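Long-range contacts in CCHC-type domain-containing protein (Trypanosoma brucei brucei, PDB 7C45), which is an RNase D that binds a uridine oligonucleotide and probably trims guide RNAs as a 3'-5' exonuclease: residues A[122-130]-A[141-151]; A[132-140]-A[263-271]. All blocks are in the same frame, centred on the assembly; numbering follows the deposited sequence.

Interaction 1: A[122-130]-A[141-151]. With nucleotides of chain B.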
loop_
_atom_site.group_PDB
_atom_site.type_symbol
_atom_site.label_atom_id
_atom_site.label_comp_id
_atom_site.label_asym_id
_atom_site.label_seq_id
_atom_site.Cartn_x
_atom_site.Cartn_y
_atom_site.Cartn_z
ATOM N N LEU A 122 -3.298 -8.651 3.191
ATOM C CA LEU A 122 -2.565 -7.897 4.203
ATOM C C LEU A 122 -2.347 -6.496 3.668
ATOM O O LEU A 122 -1.715 -6.330 2.624
ATOM C CB LEU A 122 -1.224 -8.559 4.522
ATOM C CG LEU A 122 -0.385 -7.840 5.575
ATOM C CD1 LEU A 122 -1.129 -7.871 6.878
ATOM C CD2 LEU A 122 0.938 -8.605 5.731
ATOM N N ASP A 123 -2.859 -5.493 4.383
ATOM C CA ASP A 123 -2.793 -4.102 3.949
ATOM C C ASP A 123 -1.627 -3.446 4.677
ATOM O O ASP A 123 -1.668 -3.259 5.897
ATOM C CB ASP A 123 -4.118 -3.399 4.233
ATOM C CG ASP A 123 -4.153 -1.967 3.732
ATOM O OD1 ASP A 123 -3.118 -1.307 3.616
ATOM O OD2 ASP A 123 -5.278 -1.497 3.458
ATOM N N LEU A 124 -0.571 -3.124 3.939
ATOM C CA LEU A 124 0.638 -2.639 4.601
ATOM C C LEU A 124 0.470 -1.216 5.123
ATOM O O LEU A 124 1.152 -0.821 6.082
ATOM C CB LEU A 124 1.825 -2.727 3.651
ATOM C CG LEU A 124 2.254 -4.145 3.269
ATOM C CD1 LEU A 124 3.547 -4.071 2.452
ATOM C CD2 LEU A 124 2.413 -5.073 4.492
ATOM N N GLN A 125 -0.408 -0.420 4.514
ATOM C CA GLN A 125 -0.700 0.885 5.103
ATOM C C GLN A 125 -1.314 0.716 6.478
ATOM O O GLN A 125 -0.913 1.387 7.439
ATOM C CB GLN A 125 -1.650 1.685 4.212
ATOM C CG GLN A 125 -1.845 3.121 4.672
ATOM C CD GLN A 125 -2.953 3.833 3.911
ATOM O OE1 GLN A 125 -4.085 3.379 3.891
ATOM N NE2 GLN A 125 -2.611 4.937 3.255
ATOM N N VAL A 126 -2.291 -0.192 6.587
ATOM C CA VAL A 126 -2.897 -0.520 7.878
ATOM C C VAL A 126 -1.837 -1.043 8.852
ATOM O O VAL A 126 -1.834 -0.676 10.037
ATOM C CB VAL A 126 -4.050 -1.521 7.694
ATOM C CG1 VAL A 126 -4.606 -1.964 9.022
ATOM C CG2 VAL A 126 -5.172 -0.877 6.869
ATOM N N PHE A 127 -0.935 -1.913 8.370
ATOM C CA PHE A 127 0.174 -2.400 9.199
ATOM C C PHE A 127 0.941 -1.228 9.806
ATOM O O PHE A 127 1.165 -1.171 11.025
ATOM C CB PHE A 127 1.108 -3.289 8.365
ATOM C CG PHE A 127 1.784 -4.409 9.153
ATOM C CD1 PHE A 127 2.319 -4.174 10.397
ATOM C CD2 PHE A 127 1.844 -5.689 8.638
ATOM C CE1 PHE A 127 2.950 -5.199 11.125
ATOM C CE2 PHE A 127 2.446 -6.737 9.352
ATOM C CZ PHE A 127 2.996 -6.480 10.603
ATOM N N PHE A 128 1.320 -0.265 8.973
ATOM C CA PHE A 128 2.076 0.877 9.478
ATOM C C PHE A 128 1.250 1.682 10.468
ATOM O O PHE A 128 1.757 2.093 11.517
ATOM C CB PHE A 128 2.547 1.764 8.332
ATOM C CG PHE A 128 3.494 2.863 8.764
ATOM C CD1 PHE A 128 4.833 2.583 8.992
ATOM C CD2 PHE A 128 3.044 4.151 8.954
ATOM C CE1 PHE A 128 5.702 3.582 9.390
ATOM C CE2 PHE A 128 3.913 5.159 9.344
ATOM C CZ PHE A 128 5.237 4.876 9.556
ATOM N N THR A 129 -0.033 1.909 10.165
ATOM C CA THR A 129 -0.882 2.608 11.127
ATOM C C THR A 129 -0.982 1.841 12.441
ATOM O O THR A 129 -0.915 2.444 13.514
ATOM C CB THR A 129 -2.268 2.855 10.528
ATOM O OG1 THR A 129 -2.117 3.727 9.414
ATOM C CG2 THR A 129 -3.183 3.515 11.558
ATOM N N ALA A 130 -1.110 0.506 12.383
ATOM C CA ALA A 130 -1.266 -0.283 13.603
ATOM C C ALA A 130 -0.048 -0.142 14.500
ATOM O O ALA A 130 -0.171 -0.130 15.732
ATOM C CB ALA A 130 -1.498 -1.756 13.253
ATOM N N ARG A 141 -3.645 7.311 8.487
ATOM C CA ARG A 141 -3.148 6.610 7.308
ATOM C C ARG A 141 -2.123 7.492 6.610
ATOM O O ARG A 141 -2.447 8.597 6.162
ATOM C CB ARG A 141 -4.280 6.270 6.339
ATOM C CG ARG A 141 -5.272 5.247 6.832
ATOM C CD ARG A 141 -6.349 5.029 5.753
ATOM N NE ARG A 141 -7.375 4.079 6.166
ATOM C CZ ARG A 141 -7.319 2.777 5.907
ATOM N NH1 ARG A 141 -6.296 2.274 5.209
ATOM N NH2 ARG A 141 -8.285 1.993 6.323
ATOM N N SER A 142 -0.905 6.998 6.494
ATOM C CA SER A 142 0.142 7.734 5.809
ATOM C C SER A 142 0.253 7.270 4.366
ATOM O O SER A 142 -0.051 6.125 4.037
ATOM C CB SER A 142 1.478 7.577 6.534
ATOM O OG SER A 142 1.385 8.217 7.791
ATOM N N GLY A 143 0.659 8.191 3.505
ATOM C CA GLY A 143 0.829 7.878 2.104
ATOM C C GLY A 143 2.074 7.032 1.872
ATOM O O GLY A 143 2.945 6.900 2.719
ATOM N N MET A 144 2.151 6.473 0.667
ATOM C CA MET A 144 3.238 5.573 0.311
ATOM C C MET A 144 4.607 6.221 0.491
ATOM O O MET A 144 5.557 5.571 0.941
ATOM C CB MET A 144 3.045 5.118 -1.138
ATOM C CG MET A 144 4.152 4.300 -1.717
ATOM S SD MET A 144 4.340 2.687 -0.956
ATOM C CE MET A 144 3.062 1.772 -1.822
ATOM N N GLY A 145 4.738 7.493 0.129
ATOM C CA GLY A 145 6.039 8.138 0.234
ATOM C C GLY A 145 6.546 8.205 1.664
ATOM O O GLY A 145 7.702 7.882 1.946
ATOM N N TYR A 146 5.671 8.618 2.580
ATOM C CA TYR A 146 6.006 8.685 3.997
ATOM C C TYR A 146 6.323 7.307 4.566
ATOM O O TYR A 146 7.268 7.149 5.354
ATOM C CB TYR A 146 4.845 9.319 4.761
ATOM C CG TYR A 146 5.147 9.556 6.230
ATOM C CD1 TYR A 146 4.984 8.554 7.166
ATOM C CD2 TYR A 146 5.595 10.790 6.665
ATOM C CE1 TYR A 146 5.272 8.770 8.495
ATOM C CE2 TYR A 146 5.866 11.024 7.991
ATOM C CZ TYR A 146 5.701 10.014 8.904
ATOM O OH TYR A 146 5.983 10.235 10.231
ATOM N N VAL A 147 5.522 6.300 4.217
ATOM C CA VAL A 147 5.787 4.973 4.753
ATOM C C VAL A 147 7.095 4.439 4.205
ATOM O O VAL A 147 7.881 3.825 4.931
ATOM C CB VAL A 147 4.628 4.017 4.453
ATOM C CG1 VAL A 147 4.986 2.622 4.974
ATOM C CG2 VAL A 147 3.380 4.526 5.070
ATOM N N LEU A 148 7.350 4.657 2.915
ATOM C CA LEU A 148 8.600 4.192 2.330
ATOM C C LEU A 148 9.803 4.769 3.074
ATOM O O LEU A 148 10.732 4.040 3.427
ATOM C CB LEU A 148 8.640 4.547 0.846
ATOM C CG LEU A 148 8.093 3.482 -0.090
ATOM C CD1 LEU A 148 8.114 4.031 -1.508
ATOM C CD2 LEU A 148 8.921 2.202 0.019
ATOM N N LYS A 149 9.770 6.073 3.362
ATOM C CA LYS A 149 10.891 6.738 4.022
ATOM C C LYS A 149 11.059 6.255 5.454
ATOM O O LYS A 149 12.175 5.937 5.895
ATOM C CB LYS A 149 10.671 8.253 3.980
ATOM C CG LYS A 149 11.770 9.107 4.591
ATOM C CD LYS A 149 11.662 10.526 4.044
ATOM C CE LYS A 149 11.897 11.593 5.110
ATOM N NZ LYS A 149 13.232 11.482 5.728
ATOM N N SER A 150 9.962 6.179 6.194
ATOM C CA SER A 150 10.058 5.781 7.589
ATOM C C SER A 150 10.431 4.309 7.740
ATOM O O SER A 150 11.169 3.954 8.660
ATOM C CB SER A 150 8.750 6.081 8.311
ATOM O OG SER A 150 8.750 5.452 9.573
ATOM N N VAL A 151 9.939 3.437 6.864
ATOM C CA VAL A 151 10.180 2.008 7.035
ATOM C C VAL A 151 11.462 1.558 6.342
ATOM O O VAL A 151 12.246 0.799 6.912
ATOM C CB VAL A 151 8.979 1.188 6.538
ATOM C CG1 VAL A 151 9.339 -0.264 6.536
ATOM C CG2 VAL A 151 7.762 1.440 7.421
ATOM P P U B 6 3.363 17.946 7.694
ATOM O OP1 U B 6 3.231 19.040 6.716
ATOM O OP2 U B 6 2.298 17.725 8.693
ATOM O "O5'" U B 6 3.527 16.573 6.920
ATOM C "C5'" U B 6 4.532 16.395 5.939
ATOM C "C4'" U B 6 4.181 15.248 5.023
ATOM O "O4'" U B 6 4.296 14.001 5.755
ATOM C "C3'" U B 6 2.762 15.271 4.455
ATOM O "O3'" U B 6 2.790 14.654 3.177
ATOM C "C2'" U B 6 2.006 14.363 5.419
ATOM O "O2'" U B 6 0.839 13.762 4.904
ATOM C "C1'" U B 6 3.061 13.317 5.729
ATOM N N1 U B 6 2.874 12.660 7.022
ATOM C C2 U B 6 2.414 11.364 6.993
ATOM O O2 U B 6 2.159 10.767 5.960
ATOM N N3 U B 6 2.277 10.769 8.220
ATOM C C4 U B 6 2.526 11.351 9.435
ATOM O O4 U B 6 2.338 10.681 10.455
ATOM C C5 U B 6 2.984 12.707 9.374
ATOM C C6 U B 6 3.140 13.320 8.200
ATOM P P U B 8 -2.799 12.039 2.320
ATOM O OP1 U B 8 -3.894 13.020 2.160
ATOM O OP2 U B 8 -1.911 12.170 3.502
ATOM O "O5'" U B 8 -3.474 10.612 2.227
ATOM C "C5'" U B 8 -2.955 9.509 2.943
ATOM C "C4'" U B 8 -3.725 8.266 2.615
ATOM O "O4'" U B 8 -5.117 8.449 2.965
ATOM C "C3'" U B 8 -3.763 7.856 1.154
ATOM O "O3'" U B 8 -2.593 7.162 0.774
ATOM C "C2'" U B 8 -5.021 7.004 1.086
ATOM O "O2'" U B 8 -4.782 5.706 1.629
ATOM C "C1'" U B 8 -5.934 7.752 2.059
ATOM N N1 U B 8 -6.797 8.758 1.393
ATOM C C2 U B 8 -7.945 8.309 0.797
ATOM O O2 U B 8 -8.232 7.129 0.758
ATOM N N3 U B 8 -8.719 9.297 0.223
ATOM C C4 U B 8 -8.432 10.652 0.249
ATOM O O4 U B 8 -9.201 11.455 -0.287
ATOM C C5 U B 8 -7.227 11.026 0.921
ATOM C C6 U B 8 -6.464 10.079 1.467
ATOM P P U B 9 -2.070 7.213 -0.744
ATOM O OP1 U B 9 -0.805 6.437 -0.761
ATOM O OP2 U B 9 -2.074 8.639 -1.145
ATOM O "O5'" U B 9 -3.227 6.479 -1.552
ATOM C "C5'" U B 9 -3.247 5.066 -1.720
ATOM C "C4'" U B 9 -4.475 4.560 -2.458
ATOM O "O4'" U B 9 -5.695 5.068 -1.873
ATOM C "C3'" U B 9 -4.609 4.913 -3.931
ATOM O "O3'" U B 9 -3.788 4.123 -4.756
ATOM C "C2'" U B 9 -6.098 4.717 -4.186
ATOM O "O2'" U B 9 -6.431 3.343 -4.342
ATOM C "C1'" U B 9 -6.688 5.203 -2.867
ATOM N N1 U B 9 -7.092 6.618 -2.939
ATOM C C2 U B 9 -8.269 6.933 -3.620
ATOM O O2 U B 9 -8.986 6.114 -4.159
ATOM N N3 U B 9 -8.591 8.263 -3.656
ATOM C C4 U B 9 -7.870 9.296 -3.095
ATOM O O4 U B 9 -8.290 10.446 -3.215
ATOM C C5 U B 9 -6.669 8.894 -2.418
ATOM C C6 U B 9 -6.324 7.600 -2.362
HETATM O O HOH W 1 -7.494 -0.435 4.619
HETATM O O HOH W 2 -0.249 4.407 7.513
#

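Interaction 2: A[132-140]-A[263-271]. With ZN (zinc ion), chain C; nucleotides of chain B.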
loop_
_atom_site.group_PDB
_atom_site.type_symbol
_atom_site.label_atom_id
_atom_site.label_comp_id
_atom_site.label_asym_id
_atom_site.label_seq_id
_atom_site.Cartn_x
_atom_site.Cartn_y
_atom_site.Cartn_z
ATOM N N GLN A 132 1.883 2.616 14.606
ATOM C CA GLN A 132 1.727 3.930 15.233
ATOM C C GLN A 132 0.662 3.919 16.311
ATOM O O GLN A 132 0.776 4.657 17.295
ATOM C CB GLN A 132 1.368 5.000 14.201
ATOM C CG GLN A 132 2.270 4.971 13.015
ATOM C CD GLN A 132 3.718 4.887 13.401
ATOM O OE1 GLN A 132 4.214 5.665 14.228
ATOM N NE2 GLN A 132 4.405 3.939 12.825
ATOM N N TRP A 133 -0.392 3.133 16.125
ATOM C CA TRP A 133 -1.424 3.019 17.141
ATOM C C TRP A 133 -0.873 2.381 18.409
ATOM O O TRP A 133 -1.082 2.898 19.511
ATOM C CB TRP A 133 -2.600 2.201 16.602
ATOM C CG TRP A 133 -3.620 1.904 17.642
ATOM C CD1 TRP A 133 -3.816 0.726 18.315
ATOM C CD2 TRP A 133 -4.552 2.832 18.175
ATOM N NE1 TRP A 133 -4.846 0.868 19.214
ATOM C CE2 TRP A 133 -5.309 2.147 19.149
ATOM C CE3 TRP A 133 -4.831 4.164 17.911
ATOM C CZ2 TRP A 133 -6.325 2.771 19.860
ATOM C CZ3 TRP A 133 -5.837 4.770 18.608
ATOM C CH2 TRP A 133 -6.564 4.082 19.583
ATOM N N LYS A 134 -0.201 1.230 18.278
ATOM C CA LYS A 134 0.323 0.538 19.451
ATOM C C LYS A 134 1.324 1.402 20.214
ATOM O O LYS A 134 1.345 1.395 21.448
ATOM C CB LYS A 134 0.983 -0.781 19.045
ATOM C CG LYS A 134 1.629 -1.517 20.187
ATOM C CD LYS A 134 1.964 -2.930 19.800
ATOM C CE LYS A 134 2.510 -3.695 20.989
ATOM N NZ LYS A 134 1.367 -4.028 21.877
ATOM N N LEU A 135 2.165 2.141 19.499
ATOM C CA LEU A 135 3.192 2.944 20.149
ATOM C C LEU A 135 2.688 4.312 20.607
ATOM O O LEU A 135 3.196 4.839 21.593
ATOM C CB LEU A 135 4.382 3.157 19.214
ATOM C CG LEU A 135 5.112 1.901 18.760
ATOM C CD1 LEU A 135 6.178 2.212 17.739
ATOM C CD2 LEU A 135 5.692 1.175 19.944
ATOM N N ARG A 136 1.733 4.921 19.896
ATOM C CA ARG A 136 1.429 6.335 20.101
ATOM C C ARG A 136 -0.055 6.686 20.098
ATOM O O ARG A 136 -0.384 7.864 20.297
ATOM C CB ARG A 136 2.116 7.192 19.029
ATOM C CG ARG A 136 3.585 6.960 18.852
ATOM C CD ARG A 136 3.985 7.324 17.449
ATOM N NE ARG A 136 3.455 8.615 17.080
ATOM C CZ ARG A 136 3.477 9.113 15.848
ATOM N NH1 ARG A 136 2.979 10.318 15.619
ATOM N NH2 ARG A 136 3.975 8.410 14.839
ATOM N N SER A 137 -0.954 5.725 19.900
ATOM C CA SER A 137 -2.394 5.993 19.775
ATOM C C SER A 137 -2.687 6.904 18.582
ATOM O O SER A 137 -3.622 7.707 18.612
ATOM C CB SER A 137 -2.983 6.592 21.058
ATOM O OG SER A 137 -2.830 5.714 22.151
ATOM N N VAL A 138 -1.882 6.768 17.538
ATOM C CA VAL A 138 -2.063 7.477 16.284
ATOM C C VAL A 138 -2.754 6.523 15.314
ATOM O O VAL A 138 -2.299 5.386 15.132
ATOM C CB VAL A 138 -0.714 7.956 15.731
ATOM C CG1 VAL A 138 -0.820 8.305 14.251
ATOM C CG2 VAL A 138 -0.197 9.155 16.546
ATOM N N ASN A 139 -3.864 6.980 14.709
ATOM C CA ASN A 139 -4.613 6.184 13.735
ATOM C C ASN A 139 -4.572 6.768 12.322
ATOM O O ASN A 139 -5.377 6.383 11.480
ATOM C CB ASN A 139 -6.068 6.001 14.174
ATOM C CG ASN A 139 -6.896 7.261 14.006
ATOM O OD1 ASN A 139 -6.378 8.376 14.119
ATOM N ND2 ASN A 139 -8.189 7.085 13.723
ATOM N N ARG A 140 -3.638 7.660 12.047
ATOM C CA ARG A 140 -3.486 8.245 10.720
ATOM C C ARG A 140 -3.065 7.206 9.677
ATOM O O ARG A 140 -2.213 6.358 9.929
ATOM C CB ARG A 140 -2.445 9.353 10.794
ATOM C CG ARG A 140 -2.103 10.053 9.510
ATOM C CD ARG A 140 -1.146 11.188 9.819
ATOM N NE ARG A 140 -1.033 12.138 8.722
ATOM C CZ ARG A 140 -0.528 13.358 8.852
ATOM N NH1 ARG A 140 -0.455 14.165 7.804
ATOM N NH2 ARG A 140 -0.099 13.770 10.038
ATOM N N ALA A 263 1.690 11.431 27.490
ATOM C CA ALA A 263 0.822 11.958 26.441
ATOM C C ALA A 263 0.705 10.970 25.292
ATOM O O ALA A 263 1.638 10.221 24.990
ATOM C CB ALA A 263 1.346 13.284 25.901
ATOM N N LYS A 264 -0.465 10.963 24.673
ATOM C CA LYS A 264 -0.624 10.242 23.428
ATOM C C LYS A 264 -0.025 11.072 22.295
ATOM O O LYS A 264 0.156 12.283 22.416
ATOM C CB LYS A 264 -2.106 9.928 23.213
ATOM C CG LYS A 264 -2.546 8.740 24.027
ATOM C CD LYS A 264 -3.928 8.849 24.587
ATOM C CE LYS A 264 -4.085 7.836 25.733
ATOM N NZ LYS A 264 -4.973 6.667 25.404
ATOM N N GLY A 265 0.323 10.403 21.197
ATOM C CA GLY A 265 0.780 11.088 20.004
ATOM C C GLY A 265 2.266 11.011 19.753
ATOM O O GLY A 265 2.713 11.327 18.640
ATOM N N HIS A 266 3.062 10.596 20.738
ATOM C CA HIS A 266 4.487 10.442 20.510
ATOM C C HIS A 266 5.044 9.419 21.492
ATOM O O HIS A 266 4.360 8.978 22.421
ATOM C CB HIS A 266 5.228 11.762 20.660
ATOM C CG HIS A 266 5.219 12.298 22.057
ATOM N ND1 HIS A 266 4.295 13.225 22.498
ATOM C CD2 HIS A 266 6.054 12.067 23.100
ATOM C CE1 HIS A 266 4.547 13.516 23.766
ATOM N NE2 HIS A 266 5.603 12.821 24.149
ATOM N N THR A 267 6.301 9.048 21.274
ATOM C CA THR A 267 6.974 8.093 22.138
ATOM C C THR A 267 8.064 8.792 22.926
ATOM O O THR A 267 8.469 9.916 22.629
ATOM C CB THR A 267 7.607 6.934 21.359
ATOM O OG1 THR A 267 8.731 7.423 20.628
ATOM C CG2 THR A 267 6.622 6.281 20.413
ATOM N N GLU A 268 8.558 8.063 23.925
ATOM C CA GLU A 268 9.614 8.557 24.791
ATOM C C GLU A 268 10.803 9.056 23.985
ATOM O O GLU A 268 11.387 10.088 24.311
ATOM C CB GLU A 268 10.028 7.431 25.752
ATOM C CG GLU A 268 11.303 7.668 26.534
ATOM C CD GLU A 268 11.749 6.423 27.284
ATOM O OE1 GLU A 268 10.996 5.949 28.143
ATOM O OE2 GLU A 268 12.840 5.902 26.983
ATOM N N ALA A 269 11.160 8.349 22.909
ATOM C CA ALA A 269 12.338 8.729 22.132
ATOM C C ALA A 269 12.172 10.079 21.451
ATOM O O ALA A 269 13.177 10.708 21.100
ATOM C CB ALA A 269 12.640 7.676 21.073
ATOM N N GLU A 270 10.930 10.523 21.267
ATOM C CA GLU A 270 10.600 11.770 20.603
ATOM C C GLU A 270 10.121 12.857 21.556
ATOM O O GLU A 270 9.713 13.919 21.089
ATOM C CB GLU A 270 9.502 11.529 19.552
ATOM C CG GLU A 270 9.600 10.220 18.771
ATOM C CD GLU A 270 8.264 9.775 18.190
ATOM O OE1 GLU A 270 8.265 9.145 17.111
ATOM O OE2 GLU A 270 7.208 10.046 18.800
ATOM N N CYS A 271 10.144 12.623 22.868
ATOM C CA CYS A 271 9.446 13.485 23.822
ATOM C C CYS A 271 10.145 14.823 23.996
ATOM O O CYS A 271 11.300 14.870 24.429
ATOM C CB CYS A 271 9.341 12.770 25.168
ATOM S SG CYS A 271 8.458 13.711 26.400
HETATM ZN ZN ZN C . 6.385 12.648 26.152
ATOM P P U B 4 3.001 20.072 14.359
ATOM O OP1 U B 4 2.402 20.237 13.008
ATOM O OP2 U B 4 2.751 21.121 15.379
ATOM O "O5'" U B 4 2.620 18.651 14.984
ATOM C "C5'" U B 4 3.257 18.143 16.164
ATOM C "C4'" U B 4 4.424 17.237 15.840
ATOM O "O4'" U B 4 5.289 17.100 17.003
ATOM C "C3'" U B 4 4.093 15.815 15.397
ATOM O "O3'" U B 4 5.100 15.440 14.454
ATOM C "C2'" U B 4 4.312 15.015 16.690
ATOM O "O2'" U B 4 4.585 13.643 16.489
ATOM C "C1'" U B 4 5.526 15.730 17.253
ATOM N N1 U B 4 5.806 15.588 18.692
ATOM C C2 U B 4 7.021 15.032 19.083
ATOM O O2 U B 4 7.819 14.568 18.306
ATOM N N3 U B 4 7.254 14.992 20.440
ATOM C C4 U B 4 6.409 15.472 21.409
ATOM O O4 U B 4 6.751 15.400 22.593
ATOM C C5 U B 4 5.194 16.056 20.927
ATOM C C6 U B 4 4.940 16.108 19.629
ATOM P P U B 6 3.363 17.946 7.694
ATOM O OP1 U B 6 3.231 19.040 6.716
ATOM O OP2 U B 6 2.298 17.725 8.693
ATOM O "O5'" U B 6 3.527 16.573 6.920
ATOM C "C5'" U B 6 4.532 16.395 5.939
ATOM C "C4'" U B 6 4.181 15.248 5.023
ATOM O "O4'" U B 6 4.296 14.001 5.755
ATOM C "C3'" U B 6 2.762 15.271 4.455
ATOM O "O3'" U B 6 2.790 14.654 3.177
ATOM C "C2'" U B 6 2.006 14.363 5.419
ATOM O "O2'" U B 6 0.839 13.762 4.904
ATOM C "C1'" U B 6 3.061 13.317 5.729
ATOM N N1 U B 6 2.874 12.660 7.022
ATOM C C2 U B 6 2.414 11.364 6.993
ATOM O O2 U B 6 2.159 10.767 5.960
ATOM N N3 U B 6 2.277 10.769 8.220
ATOM C C4 U B 6 2.526 11.351 9.435
ATOM O O4 U B 6 2.338 10.681 10.455
ATOM C C5 U B 6 2.984 12.707 9.374
ATOM C C6 U B 6 3.140 13.320 8.200
HETATM O O HOH W 3 -5.408 5.567 23.159
#

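Interaction 1: A[122-130]-A[141-151]
In the RNase D-type exonuclease domain of the RNase H clan, Gln125 on helix 124-136 and Arg141 and Ser142, just ahead of helix 144-152, meet beside the bound RNA. The Gln125 amide works at both ends. Its OE1 takes a bond of 2.8 Å from Arg141 NH1 and lies in the guanidinium plane. At the other end Gln125 NE2 donates to Ser142 O at 2.9 Å. The same Gln125 NE2 also donates to O2' of U8 of chain B, at 2.8 Å. These bonds fix the rotation of the amide, which lies 60° from the guanidinium plane. Ser142 OG in turn accepts from N3 of U6 of chain B at 2.7 Å, and that uracil lies over one face of the Tyr146 ring.

Further along, Phe128 is a knob among Tyr146, Val147, Ser150 and Val151. With CG anti to the backbone N (chi1 -172°), its ring reaches across to helix 144-152: Val147 CG2 makes a CH-pi contact over the face, 4.3 Å from the centroid, and Phe128 CE2 lies in the plane of the Tyr146 ring, at its edge. Val151 CG2 approaches Phe128 CD1 to 3.5 Å.

The two helix segments cross at 59°. Asp123 caps helix 124-136 and is also held by backbone N-H groups of Asp102 and Cys103. Helix 212-226 packs against Val126 and Arg141, and helix 182-202 against Leu124, Met144 and Val151.

Interaction 2: A[132-140]-A[263-271]
Gly265 O accepts two bonds from one side chain, Arg136, whose NE and NH1 both lie 3.2 Å from this oxygen. The grip is side-on: the oxygen is 12° out of the guanidinium plane, whereas both nitrogens reach it from the same face of its carbonyl plane, neither on a lone pair. The Arg136 chain bends at chi3 (48°), which brings NE and NH1 together onto the oxygen, and NH2 is held by Gln132 OE1 at 2.8 Å, one helical turn earlier. Exchange runs the other way too, since Gly265 N donates to Arg136 O at 2.8 Å, in the carbonyl plane. Gly265 takes a positive phi, a backbone shape that glycine adopts easily.

Gly265 and His266 belong to a CCHC zinc knuckle, in which His266 NE2 (2.2 Å from the zinc ion) and Cys271 SG join Cys258 and Cys261 round the metal. The contact joins this knuckle to residues 135-138, at and just past the last turn of helix 124-136. On the RNA side, O4 of U4 of chain B sits over the centre of the His266 ring, and N3 of the same base donates to Glu270 O at 2.8 Å, almost straight (173°).

Apolar packing flanks the polar core: Thr267 CG2 comes 3.5 Å from Arg136 CG and also meets Leu135 CB. Within the knuckle, Glu270 OE2 accepts from Thr267 N, met from above the carboxylate plane. At the other flank Ser137 CB and OG lie alongside Lys264 CG, and a water spans Ser137 OG and Lys264 NZ; Ser137 OG is also bonded to Gly256 O.

How the interactions relate
From the N terminus, the chain enters strand 121-123, an outermost strand of the sheet, and helix 124-136. Interaction 1 closes a short loop: 10 residues separate 122-130 from 141-151, bringing helix 144-152 back against the first half of helix 124-136. Interaction 2 begins within that loop, at 132-140, and closes only 122 residues later at 263-271, so the two contacts cross along the sequence. Both use helix 124-136, and their centres are about 15 Å apart. Thr129 OG1 and Arg140 O, 2.7 Å apart, join them directly by a probable hydrogen bond. Interaction 1 joins two helices of the exonuclease domain, and interaction 2 joins that domain to the first zinc knuckle, with U6 of chain B touching both Ser142 and Arg140.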